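Local coordinates for Sca-family protein (Rickettsia rickettsii, PDB 4LQ8), which is a Rickettsia antigen, cell surface antigen 4, caught here as its N-terminal head domain, and is probably involved in cell adhesion, at residues A[167-172]-A[181-186]; A[192-197]-A[228-233]; A[235-240]-A[261-266]. All coordinates share one frame; numbering follows the deposited sequence.

Contact 1: residues A[167-172]-A[181-186]; sequences KPVQWE and RATVVK
The indole of Trp171 sits between two residues of the neighbouring strand, with Arg181 over one face and Thr183 over the other. On the first side the guanidinium tilts only 27° from the indole plane but is shifted toward the root of the side chain. Trp171 CB lies 3.5 Å from Arg181 CZ, over the middle of the guanidinium, and Arg181 NH1 reaches over the ring near CD1. On the opposite side the methyl CG2 of Thr183 stands 4.0 Å from the centroid of the Trp171 six-membered ring, a CH-pi contact over the face. Val169 CG1 lies over that same face near the rim and touches Thr183 CG2 at 3.6 Å, while Ala182 CA comes in at the edge.

Thr183 uses both its branches. With OG1 anti to the backbone N (chi1 -167°), the hydroxyl donates a hydrogen bond to Gln170 O at 3.0 Å, striking the carbonyl from well above its plane (62°), and it also accepts a bond from a water that in turn accepts from Gln170 N, in the facing segment. Further along, Glu172 and Ala182 form an antiparallel hydrogen-bonded pair: Glu172 N to Ala182 O and Ala182 N to Glu172 O, both 2.9 Å.

The polar ends are tied elsewhere, Trp171 NE1 to Asp32 and Arg181 NH1 to Glu198 by a salt bridge. Glu198 probably restrains the guanidinium over the CB and CG/CD1 side of the indole and offsets its charge, while the methyls of Thr183 and Val169 make the opposite face apolar.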
loop_
_atom_site.group_PDB
_atom_site.type_symbol
_atom_site.label_atom_id
_atom_site.label_comp_id
_atom_site.label_asym_id
_atom_site.label_seq_id
_atom_site.Cartn_x
_atom_site.Cartn_y
_atom_site.Cartn_z
ATOM N N LYS A 167 -14.425 10.721 -1.754
ATOM C CA LYS A 167 -14.484 12.148 -1.501
ATOM C C LYS A 167 -13.184 12.513 -0.763
ATOM O O LYS A 167 -12.608 11.641 -0.102
ATOM C CB LYS A 167 -15.710 12.482 -0.625
ATOM C CG LYS A 167 -16.992 12.602 -1.416
ATOM C CD LYS A 167 -18.060 13.269 -0.593
ATOM C CE LYS A 167 -19.216 13.715 -1.465
ATOM N NZ LYS A 167 -20.220 14.518 -0.708
ATOM N N PRO A 168 -12.703 13.777 -0.843
ATOM C CA PRO A 168 -11.503 14.135 -0.086
ATOM C C PRO A 168 -11.730 13.979 1.423
ATOM O O PRO A 168 -12.819 14.284 1.927
ATOM C CB PRO A 168 -11.262 15.609 -0.476
ATOM C CG PRO A 168 -12.042 15.806 -1.774
ATOM C CD PRO A 168 -13.242 14.948 -1.573
ATOM N N VAL A 169 -10.714 13.464 2.134
ATOM C CA VAL A 169 -10.782 13.311 3.594
ATOM C C VAL A 169 -10.863 14.715 4.217
ATOM O O VAL A 169 -10.141 15.619 3.797
ATOM C CB VAL A 169 -9.590 12.474 4.157
ATOM C CG1 VAL A 169 -9.568 12.482 5.683
ATOM C CG2 VAL A 169 -9.644 11.039 3.640
ATOM N N GLN A 170 -11.787 14.918 5.154
ATOM C CA GLN A 170 -11.924 16.219 5.803
ATOM C C GLN A 170 -11.169 16.199 7.130
ATOM O O GLN A 170 -11.756 15.893 8.173
ATOM C CB GLN A 170 -13.405 16.637 5.986
ATOM C CG GLN A 170 -14.188 16.858 4.680
ATOM C CD GLN A 170 -13.717 18.057 3.890
ATOM O OE1 GLN A 170 -13.065 17.926 2.846
ATOM N NE2 GLN A 170 -14.059 19.255 4.353
ATOM N N TRP A 171 -9.845 16.469 7.069
ATOM C CA TRP A 171 -8.976 16.516 8.242
ATOM C C TRP A 171 -9.228 17.809 8.989
ATOM O O TRP A 171 -9.273 18.885 8.383
ATOM C CB TRP A 171 -7.494 16.486 7.850
ATOM C CG TRP A 171 -7.031 15.192 7.257
ATOM C CD1 TRP A 171 -6.695 14.964 5.959
ATOM C CD2 TRP A 171 -6.786 13.961 7.961
ATOM N NE1 TRP A 171 -6.278 13.666 5.801
ATOM C CE2 TRP A 171 -6.291 13.034 7.018
ATOM C CE3 TRP A 171 -6.959 13.544 9.297
ATOM C CZ2 TRP A 171 -5.998 11.705 7.357
ATOM C CZ3 TRP A 171 -6.643 12.234 9.632
ATOM C CH2 TRP A 171 -6.157 11.336 8.672
ATOM N N GLU A 172 -9.361 17.704 10.316
ATOM C CA GLU A 172 -9.527 18.853 11.189
ATOM C C GLU A 172 -8.284 18.965 12.036
ATOM O O GLU A 172 -7.816 17.962 12.591
ATOM C CB GLU A 172 -10.776 18.711 12.064
ATOM C CG GLU A 172 -12.075 18.898 11.298
ATOM C CD GLU A 172 -13.257 19.244 12.178
ATOM O OE1 GLU A 172 -13.629 20.439 12.227
ATOM O OE2 GLU A 172 -13.798 18.326 12.836
ATOM N N ARG A 181 -3.821 16.101 13.376
ATOM C CA ARG A 181 -5.080 16.299 12.675
ATOM C C ARG A 181 -5.858 15.024 12.907
ATOM O O ARG A 181 -5.272 13.969 13.149
ATOM C CB ARG A 181 -4.936 16.546 11.171
ATOM C CG ARG A 181 -4.422 17.913 10.755
ATOM C CD ARG A 181 -3.742 17.685 9.426
ATOM N NE ARG A 181 -4.432 18.310 8.328
ATOM C CZ ARG A 181 -4.393 17.915 7.063
ATOM N NH1 ARG A 181 -3.742 16.806 6.719
ATOM N NH2 ARG A 181 -5.047 18.589 6.139
ATOM N N ALA A 182 -7.178 15.119 12.842
ATOM C CA ALA A 182 -8.050 13.984 13.055
ATOM C C ALA A 182 -9.243 14.081 12.149
ATOM O O ALA A 182 -9.610 15.183 11.731
ATOM C CB ALA A 182 -8.499 13.928 14.511
ATOM N N THR A 183 -9.835 12.933 11.818
ATOM C CA THR A 183 -11.064 12.872 11.025
ATOM C C THR A 183 -11.985 11.798 11.584
ATOM O O THR A 183 -11.562 10.660 11.790
ATOM C CB THR A 183 -10.805 12.771 9.500
ATOM O OG1 THR A 183 -12.027 13.016 8.806
ATOM C CG2 THR A 183 -10.204 11.431 9.063
ATOM N N VAL A 184 -13.230 12.181 11.872
ATOM C CA VAL A 184 -14.248 11.263 12.392
ATOM C C VAL A 184 -14.926 10.634 11.161
ATOM O O VAL A 184 -15.555 11.330 10.356
ATOM C CB VAL A 184 -15.252 11.953 13.363
ATOM C CG1 VAL A 184 -16.225 10.932 13.946
ATOM C CG2 VAL A 184 -14.515 12.692 14.491
ATOM N N VAL A 185 -14.723 9.337 10.981
ATOM C CA VAL A 185 -15.291 8.603 9.851
ATOM C C VAL A 185 -16.688 8.126 10.272
ATOM O O VAL A 185 -16.811 7.323 11.185
ATOM C CB VAL A 185 -14.349 7.471 9.381
ATOM C CG1 VAL A 185 -15.019 6.622 8.308
ATOM C CG2 VAL A 185 -13.017 8.034 8.873
ATOM N N LYS A 186 -17.733 8.669 9.642
ATOM C CA LYS A 186 -19.115 8.363 9.996
ATOM C C LYS A 186 -19.873 7.625 8.896
ATOM O O LYS A 186 -19.711 7.958 7.724
ATOM C CB LYS A 186 -19.858 9.656 10.380
ATOM C CG LYS A 186 -19.435 10.231 11.718
ATOM C CD LYS A 186 -20.232 11.474 12.084
ATOM C CE LYS A 186 -19.854 11.981 13.456
ATOM N NZ LYS A 186 -20.705 13.119 13.888
HETATM O O HOH W 1 -13.340 12.381 6.499
#

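Contact 2: residues A[192-197]-A[228-233]; sequences ELCTLN and IKLDQA
Ala233 and Glu192 make the one direct backbone hydrogen bond of this contact, Ala233 N to Glu192 O at 3.0 Å. It is fairly straight at the hydrogen (159°), though the donor is tilted away from the carbonyl plane. Ala233 CB lies close to the same oxygen, Glu192 O, at 3.2 Å.

One water bridges the segments and reinforces this polar link. The molecule donates to Leu193 O at 2.7 Å and to Ala233 O, and accepts from Gln232 N, which ties the corner at Leu193 to two successive residues of 228-233. The Glu192 side chain runs extended, CG anti to the backbone N (chi1 172°), which carries its carboxylate beside the side chain of Gln232. Within its own segment Glu192 OE2 accepts a hydrogen bond from Thr195 OG1 at 2.7 Å, with the hydroxyl above the carboxylate plane (77°) rather than in it.

The apolar touches are few. One methyl of Leu230, CD2, fits against Cys194 CB at 3.7 Å and also comes near Leu193 O, while Leu193 CD1 brushes Ala233 CB at 4.1 Å. Leu193 and Cys194 also rest on Met237 of strand 236-245, and Lys270 holds Gln232 O through a hydrogen bond from its NZ.

Leu193 and Cys194 both face Val185 of the neighbouring strand 180-186, which makes this corner a classic beta bulge. The segment 228-233 that packs on it belongs to the connection that carries the chain from strand 215-224, in one sheet, to strand 236-245, in the other.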
loop_
_atom_site.group_PDB
_atom_site.type_symbol
_atom_site.label_atom_id
_atom_site.label_comp_id
_atom_site.label_asym_id
_atom_site.label_seq_id
_atom_site.Cartn_x
_atom_site.Cartn_y
_atom_site.Cartn_z
ATOM N N GLU A 192 -20.225 7.043 14.200
ATOM C CA GLU A 192 -18.779 6.939 14.023
ATOM C C GLU A 192 -18.278 5.482 13.873
ATOM O O GLU A 192 -18.438 4.672 14.786
ATOM C CB GLU A 192 -18.084 7.663 15.185
ATOM C CG GLU A 192 -16.574 7.496 15.258
ATOM C CD GLU A 192 -15.938 8.044 16.520
ATOM O OE1 GLU A 192 -16.567 8.889 17.198
ATOM O OE2 GLU A 192 -14.799 7.628 16.830
ATOM N N LEU A 193 -17.641 5.183 12.731
ATOM C CA LEU A 193 -17.009 3.895 12.447
ATOM C C LEU A 193 -15.676 3.867 13.198
ATOM O O LEU A 193 -15.333 2.848 13.807
ATOM C CB LEU A 193 -16.755 3.733 10.932
ATOM C CG LEU A 193 -17.693 2.813 10.163
ATOM C CD1 LEU A 193 -19.027 3.428 10.011
ATOM C CD2 LEU A 193 -17.180 2.558 8.782
ATOM N N CYS A 194 -14.949 5.015 13.173
ATOM C CA CYS A 194 -13.652 5.247 13.821
ATOM C C CYS A 194 -13.279 6.717 13.644
ATOM O O CYS A 194 -13.902 7.424 12.848
ATOM C CB CYS A 194 -12.583 4.349 13.202
ATOM S SG CYS A 194 -12.064 4.889 11.556
ATOM N N THR A 195 -12.232 7.158 14.346
ATOM C CA THR A 195 -11.635 8.468 14.171
ATOM C C THR A 195 -10.188 8.187 13.789
ATOM O O THR A 195 -9.551 7.334 14.407
ATOM C CB THR A 195 -11.809 9.388 15.394
ATOM O OG1 THR A 195 -13.198 9.475 15.704
ATOM C CG2 THR A 195 -11.270 10.805 15.140
ATOM N N LEU A 196 -9.697 8.826 12.715
ATOM C CA LEU A 196 -8.324 8.593 12.267
ATOM C C LEU A 196 -7.433 9.703 12.793
ATOM O O LEU A 196 -7.804 10.872 12.711
ATOM C CB LEU A 196 -8.234 8.517 10.728
ATOM C CG LEU A 196 -9.050 7.391 10.049
ATOM C CD1 LEU A 196 -9.133 7.634 8.564
ATOM C CD2 LEU A 196 -8.434 6.022 10.333
ATOM N N ASN A 197 -6.297 9.329 13.394
ATOM C CA ASN A 197 -5.320 10.278 13.916
ATOM C C ASN A 197 -4.139 10.383 12.954
ATOM O O ASN A 197 -3.534 9.378 12.631
ATOM C CB ASN A 197 -4.817 9.848 15.304
ATOM C CG ASN A 197 -3.911 10.866 15.943
ATOM O OD1 ASN A 197 -4.338 11.975 16.306
ATOM N ND2 ASN A 197 -2.618 10.548 16.000
ATOM N N ILE A 228 -6.883 -1.627 13.454
ATOM C CA ILE A 228 -6.704 -3.039 13.080
ATOM C C ILE A 228 -8.052 -3.698 13.231
ATOM O O ILE A 228 -8.585 -4.225 12.260
ATOM C CB ILE A 228 -5.589 -3.750 13.919
ATOM C CG1 ILE A 228 -4.239 -2.984 13.860
ATOM C CG2 ILE A 228 -5.420 -5.223 13.525
ATOM C CD1 ILE A 228 -3.684 -2.721 12.443
ATOM N N LYS A 229 -8.631 -3.597 14.425
ATOM C CA LYS A 229 -9.942 -4.134 14.755
ATOM C C LYS A 229 -10.848 -2.994 15.217
ATOM O O LYS A 229 -10.445 -2.158 16.026
ATOM C CB LYS A 229 -9.832 -5.257 15.798
ATOM C CG LYS A 229 -9.262 -6.532 15.165
ATOM C CD LYS A 229 -9.312 -7.734 16.083
ATOM C CE LYS A 229 -8.657 -8.941 15.453
ATOM N NZ LYS A 229 -7.174 -8.826 15.473
ATOM N N LEU A 230 -12.039 -2.913 14.638
ATOM C CA LEU A 230 -12.969 -1.839 14.963
ATOM C C LEU A 230 -14.121 -2.390 15.782
ATOM O O LEU A 230 -14.550 -3.528 15.560
ATOM C CB LEU A 230 -13.443 -1.126 13.684
ATOM C CG LEU A 230 -12.344 -0.349 12.924
ATOM C CD1 LEU A 230 -11.589 -1.275 11.942
ATOM C CD2 LEU A 230 -12.920 0.810 12.176
ATOM N N ASP A 231 -14.569 -1.611 16.777
ATOM C CA ASP A 231 -15.646 -2.007 17.683
ATOM C C ASP A 231 -16.662 -0.872 17.886
ATOM O O ASP A 231 -17.260 -0.768 18.955
ATOM C CB ASP A 231 -15.057 -2.497 19.030
ATOM C CG ASP A 231 -14.235 -1.483 19.841
ATOM O OD1 ASP A 231 -13.956 -0.371 19.318
ATOM O OD2 ASP A 231 -13.849 -1.812 20.983
ATOM N N GLN A 232 -16.852 -0.013 16.870
ATOM C CA GLN A 232 -17.801 1.099 16.984
ATOM C C GLN A 232 -19.024 0.865 16.069
ATOM O O GLN A 232 -19.640 -0.189 16.197
ATOM C CB GLN A 232 -17.100 2.448 16.783
ATOM C CG GLN A 232 -16.096 2.744 17.893
ATOM C CD GLN A 232 -15.131 3.819 17.490
ATOM O OE1 GLN A 232 -15.427 5.012 17.561
ATOM N NE2 GLN A 232 -13.965 3.416 17.013
ATOM N N ALA A 233 -19.388 1.805 15.176
ATOM C CA ALA A 233 -20.536 1.622 14.271
ATOM C C ALA A 233 -20.271 0.569 13.199
ATOM O O ALA A 233 -19.120 0.275 12.867
ATOM C CB ALA A 233 -20.905 2.934 13.603
HETATM O O HOH W 2 -16.363 0.319 13.988
#

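Contact 3: residues A[235-240]-A[261-266]; sequences GSMHLS and AHYEEG
Met237 and Tyr263 form the tight heart of the contact. Their side chains run side by side in the same direction, and the methyl CE of Met237, brought round by the bend at its last torsion (chi3 73°), sits 3.7 Å from the centroid of the Tyr263 ring, over its face. The sulfur lies more obliquely, a Met-aromatic contact. Leu239 CD1 adds a touch at 4.1 Å from Tyr263 CE1, and Tyr263 OH is hydrogen-bonded to Pro227 O.

On the other face of the sheet His238 and His262 meet at their rims, the ring planes 46° apart. Their ND1 atoms are 2.9 Å from each other in a hydrogen bond that either could donate. Asp63 takes the far nitrogen of His238 and Thr260 that of His262, and side chains of helix 64-90 touch both rings.

The packing gives way toward Glu265, which is exposed. Here the strand pairing ends in a side-chain bond, Glu265 N to Ser236 OG at 3.1 Å, and the carboxylate passes alongside Gly235, with Glu265 OE1 3.6 Å from Gly235 CA.

Paired backbone bonds at Met237–Tyr263 and Leu239–Ala261 make this a regular antiparallel pair inside the mixed sheet.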
loop_
_atom_site.group_PDB
_atom_site.type_symbol
_atom_site.label_atom_id
_atom_site.label_comp_id
_atom_site.label_asym_id
_atom_site.label_seq_id
_atom_site.Cartn_x
_atom_site.Cartn_y
_atom_site.Cartn_z
ATOM N N GLY A 235 -20.511 -1.139 9.329
ATOM C CA GLY A 235 -20.244 -0.675 7.977
ATOM C C GLY A 235 -18.911 -1.052 7.365
ATOM O O GLY A 235 -18.155 -1.857 7.911
ATOM N N SER A 236 -18.639 -0.465 6.199
ATOM C CA SER A 236 -17.422 -0.638 5.414
ATOM C C SER A 236 -16.753 0.713 5.272
ATOM O O SER A 236 -17.415 1.754 5.363
ATOM C CB SER A 236 -17.751 -1.189 4.029
ATOM O OG SER A 236 -18.453 -2.413 4.136
ATOM N N MET A 237 -15.447 0.700 5.027
ATOM C CA MET A 237 -14.653 1.910 4.914
ATOM C C MET A 237 -13.439 1.648 4.035
ATOM O O MET A 237 -12.758 0.645 4.216
ATOM C CB MET A 237 -14.255 2.343 6.342
ATOM C CG MET A 237 -13.262 3.471 6.438
ATOM S SD MET A 237 -12.871 3.853 8.175
ATOM C CE MET A 237 -11.873 2.477 8.618
ATOM N N HIS A 238 -13.172 2.543 3.083
ATOM C CA HIS A 238 -11.983 2.433 2.231
ATOM C C HIS A 238 -11.229 3.741 2.319
ATOM O O HIS A 238 -11.826 4.807 2.233
ATOM C CB HIS A 238 -12.332 2.083 0.779
ATOM C CG HIS A 238 -13.095 0.803 0.664
ATOM N ND1 HIS A 238 -12.448 -0.413 0.537
ATOM C CD2 HIS A 238 -14.430 0.592 0.682
ATOM C CE1 HIS A 238 -13.407 -1.315 0.479
ATOM N NE2 HIS A 238 -14.615 -0.753 0.566
ATOM N N LEU A 239 -9.924 3.647 2.551
ATOM C CA LEU A 239 -9.066 4.800 2.744
ATOM C C LEU A 239 -7.977 4.838 1.733
ATOM O O LEU A 239 -7.375 3.807 1.440
ATOM C CB LEU A 239 -8.434 4.754 4.143
ATOM C CG LEU A 239 -9.394 4.615 5.348
ATOM C CD1 LEU A 239 -8.588 4.437 6.627
ATOM C CD2 LEU A 239 -10.344 5.832 5.446
ATOM N N SER A 240 -7.708 6.032 1.174
ATOM C CA SER A 240 -6.635 6.263 0.197
ATOM C C SER A 240 -5.838 7.453 0.675
ATOM O O SER A 240 -6.310 8.573 0.568
ATOM C CB SER A 240 -7.201 6.525 -1.199
ATOM O OG SER A 240 -7.789 5.364 -1.761
ATOM N N ALA A 261 -6.291 1.193 2.408
ATOM C CA ALA A 261 -6.739 0.257 3.425
ATOM C C ALA A 261 -8.231 0.010 3.202
ATOM O O ALA A 261 -9.003 0.953 2.983
ATOM C CB ALA A 261 -6.458 0.815 4.825
ATOM N N HIS A 262 -8.611 -1.275 3.187
ATOM C CA HIS A 262 -9.946 -1.751 2.824
ATOM C C HIS A 262 -10.599 -2.536 3.920
ATOM O O HIS A 262 -10.147 -3.614 4.280
ATOM C CB HIS A 262 -9.828 -2.544 1.501
ATOM C CG HIS A 262 -9.074 -1.753 0.483
ATOM N ND1 HIS A 262 -9.672 -0.697 -0.198
ATOM C CD2 HIS A 262 -7.755 -1.790 0.166
ATOM C CE1 HIS A 262 -8.717 -0.160 -0.939
ATOM N NE2 HIS A 262 -7.547 -0.791 -0.753
ATOM N N TYR A 263 -11.640 -1.954 4.501
ATOM C CA TYR A 263 -12.379 -2.520 5.623
ATOM C C TYR A 263 -13.786 -2.828 5.160
ATOM O O TYR A 263 -14.495 -1.934 4.705
ATOM C CB TYR A 263 -12.443 -1.526 6.805
ATOM C CG TYR A 263 -11.103 -1.059 7.339
ATOM C CD1 TYR A 263 -10.392 -0.038 6.708
ATOM C CD2 TYR A 263 -10.580 -1.584 8.522
ATOM C CE1 TYR A 263 -9.202 0.455 7.248
ATOM C CE2 TYR A 263 -9.390 -1.109 9.060
ATOM C CZ TYR A 263 -8.697 -0.096 8.417
ATOM O OH TYR A 263 -7.515 0.351 8.941
ATOM N N GLU A 264 -14.186 -4.088 5.251
ATOM C CA GLU A 264 -15.527 -4.483 4.829
ATOM C C GLU A 264 -16.308 -4.960 6.020
ATOM O O GLU A 264 -15.734 -5.569 6.920
ATOM C CB GLU A 264 -15.469 -5.602 3.806
ATOM C CG GLU A 264 -14.800 -5.232 2.500
ATOM C CD GLU A 264 -14.710 -6.405 1.551
ATOM O OE1 GLU A 264 -15.281 -7.476 1.855
ATOM O OE2 GLU A 264 -14.050 -6.260 0.502
ATOM N N GLU A 265 -17.624 -4.726 6.000
ATOM C CA GLU A 265 -18.550 -5.152 7.049
ATOM C C GLU A 265 -18.380 -6.648 7.314
ATOM O O GLU A 265 -18.578 -7.459 6.410
ATOM C CB GLU A 265 -19.998 -4.811 6.645
ATOM C CG GLU A 265 -20.971 -4.848 7.810
ATOM C CD GLU A 265 -22.369 -4.316 7.561
ATOM O OE1 GLU A 265 -22.504 -3.254 6.913
ATOM O OE2 GLU A 265 -23.331 -4.935 8.072
ATOM N N GLY A 266 -17.916 -6.970 8.524
ATOM C CA GLY A 266 -17.689 -8.343 8.967
ATOM C C GLY A 266 -18.960 -9.057 9.418
ATOM O O GLY A 266 -20.069 -8.515 9.270
#

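Overall arrangement
The contacts come one after another along the chain, none nested in another: 167-172/181-186, then 192-197/228-233, then 235-240/261-266. Contacts 1 and 2 lie about 12 Å apart between centres, and their strands 180-186 and 192-201 are neighbours in the six-stranded antiparallel sheet. Contact 3, about 10 Å from contact 2 and 15 Å from contact 1, lies in the mixed sheet, which contact 1 also reaches through strand 167-168. Met237 joins all three, its sulfur touching Val185 of contact 1 and Cys194 of contact 2, while Leu196 meets Leu239. The three contacts thus lie around one interface between the two sheets of the head domain.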